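Local coordinates for endopolygalacturonase (Chondrostereum purpureum, PDB 1K5C), which probably hydrolyses the alpha-1,4 links between galacturonate units of pectic polygalacturonan, as a right-handed parallel beta-helix enzyme of glycoside hydrolase family 28, at residues Ile176-Gly181 with Ser209-Lys214. Sequence-based numbering, arbitrary orientation. Where two conformers were deposited one is given.
Sequences IAINDG and SNVVIK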
loop_
_atom_site.group_PDB
_atom_site.type_symbol
_atom_site.label_atom_id
_atom_site.label_comp_id
_atom_site.label_asym_id
_atom_site.label_seq_id
_atom_site.Cartn_x
_atom_site.Cartn_y
_atom_site.Cartn_z
ATOM N N ILE A 176 -2.080 2.085 0.140
ATOM C CA ILE A 176 -1.023 1.304 0.796
ATOM C C ILE A 176 -1.724 0.411 1.814
ATOM O O ILE A 176 -2.700 0.847 2.439
ATOM C CB ILE A 176 0.065 2.185 1.484
ATOM C CG1 ILE A 176 1.129 1.319 2.160
ATOM C CG2 ILE A 176 -0.544 3.235 2.428
ATOM C CD1 ILE A 176 2.378 2.103 2.574
ATOM N N ALA A 177 -1.182 -0.805 1.959
ATOM C CA ALA A 177 -1.548 -1.673 3.083
ATOM C C ALA A 177 -0.227 -2.071 3.760
ATOM O O ALA A 177 0.622 -2.725 3.155
ATOM C CB ALA A 177 -2.312 -2.905 2.649
ATOM N N ILE A 178 -0.073 -1.641 5.022
ATOM C CA ILE A 178 1.097 -1.978 5.800
ATOM C C ILE A 178 0.715 -3.198 6.632
ATOM O O ILE A 178 -0.110 -3.127 7.543
ATOM C CB ILE A 178 1.516 -0.812 6.711
ATOM C CG1 ILE A 178 1.858 0.447 5.877
ATOM C CG2 ILE A 178 2.699 -1.260 7.568
ATOM C CD1 ILE A 178 2.038 1.699 6.697
ATOM N N ASN A 179 1.301 -4.359 6.267
ATOM C CA ASN A 179 0.880 -5.630 6.819
ATOM C C ASN A 179 1.802 -6.208 7.892
ATOM O O ASN A 179 1.362 -7.060 8.665
ATOM C CB ASN A 179 0.723 -6.641 5.658
ATOM C CG ASN A 179 -0.401 -6.217 4.714
ATOM O OD1 ASN A 179 -0.238 -6.311 3.463
ATOM N ND2 ASN A 179 -1.471 -5.751 5.267
ATOM N N ASP A 180 3.055 -5.765 7.922
ATOM C CA ASP A 180 4.018 -6.254 8.897
ATOM C C ASP A 180 5.235 -5.317 8.843
ATOM O O ASP A 180 5.559 -4.826 7.739
ATOM C CB ASP A 180 4.458 -7.683 8.531
ATOM C CG ASP A 180 5.199 -8.413 9.623
ATOM O OD1 ASP A 180 4.964 -8.183 10.828
ATOM O OD2 ASP A 180 6.008 -9.329 9.259
ATOM N N GLY A 181 5.886 -5.104 9.976
ATOM C CA GLY A 181 7.159 -4.404 9.995
ATOM C C GLY A 181 7.176 -3.176 10.903
ATOM O O GLY A 181 6.166 -2.688 11.399
ATOM N N SER A 209 4.709 -1.578 13.627
ATOM C CA SER A 209 5.061 -0.615 14.665
ATOM C C SER A 209 5.793 0.561 14.069
ATOM O O SER A 209 6.477 0.465 13.045
ATOM C CB SER A 209 5.923 -1.278 15.740
ATOM O OG SER A 209 7.032 -1.970 15.169
ATOM N N ASN A 210 5.687 1.706 14.776
ATOM C CA ASN A 210 6.421 2.918 14.418
ATOM C C ASN A 210 6.162 3.315 12.957
ATOM O O ASN A 210 7.070 3.358 12.121
ATOM C CB ASN A 210 7.922 2.782 14.742
ATOM C CG ASN A 210 8.084 2.643 16.247
ATOM O OD1 ASN A 210 8.731 1.656 16.707
ATOM N ND2 ASN A 210 7.594 3.534 16.981
ATOM N N VAL A 211 4.904 3.641 12.709
ATOM C CA VAL A 211 4.400 4.055 11.379
ATOM C C VAL A 211 4.114 5.545 11.472
ATOM O O VAL A 211 3.468 6.027 12.406
ATOM C CB VAL A 211 3.130 3.277 11.028
ATOM C CG1 VAL A 211 2.486 3.851 9.766
ATOM C CG2 VAL A 211 3.397 1.786 10.858
ATOM N N VAL A 212 4.566 6.276 10.443
ATOM C CA VAL A 212 4.226 7.703 10.274
ATOM C C VAL A 212 3.520 7.855 8.932
ATOM O O VAL A 212 4.072 7.493 7.884
ATOM C CB VAL A 212 5.493 8.584 10.342
ATOM C CG1 VAL A 212 5.136 10.015 9.979
ATOM C CG2 VAL A 212 6.089 8.515 11.762
ATOM N N ILE A 213 2.299 8.381 8.987
ATOM C CA ILE A 213 1.454 8.644 7.818
ATOM C C ILE A 213 1.299 10.166 7.755
ATOM O O ILE A 213 0.518 10.727 8.560
ATOM C CB ILE A 213 0.104 7.903 7.949
ATOM C CG1 ILE A 213 0.262 6.446 8.088
ATOM C CG2 ILE A 213 -0.842 8.298 6.815
ATOM C CD1 ILE A 213 0.843 5.689 7.051
ATOM N N LYS A 214 2.069 10.816 6.891
ATOM C CA LYS A 214 2.222 12.281 7.003
ATOM C C LYS A 214 2.065 12.955 5.636
ATOM O O LYS A 214 2.692 12.563 4.662
ATOM C CB LYS A 214 3.588 12.640 7.571
ATOM C CG LYS A 214 3.840 14.131 7.761
ATOM C CD LYS A 214 5.108 14.393 8.560
ATOM C CE LYS A 214 5.417 15.893 8.777
ATOM N NZ LYS A 214 4.283 16.901 8.981
#
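Ile-178 and Val-211 meet tip to tip inside the beta-helix, CD1 of the isoleucine lying 3.8 Å from CG1 of the valine. In one of its two deposited conformers Ile-213, which projects inward two positions further along the same strand as Val-211, also brings its CD1 to 4.2 Å from Ile-178 CD1, a looser contact. Ile-178 reaches that far because CG1 stands opposite its own carbonyl carbon (chi1 -60°) and the chain then runs on extended to CD1 (chi2 170°). Strand 176-179 and the strand portion 211-214 lie on different faces of the beta-helix, and this methyl packing bridges its interior; Ile-184 and Phe-186 of strand 184-187 add further apolar surface.

At the corner the contact turns polar. Ser-209 N donates to Gly-181 O over 2.9 Å and joins successive coils where the chain turns. The hydroxyl of Ser-209 is hydrogen-bonded to Asn-182 OD1. Between the two segments the inward side chains thus cohere by dispersion between branched aliphatic ends, and the one hydrogen bond lies at the corner.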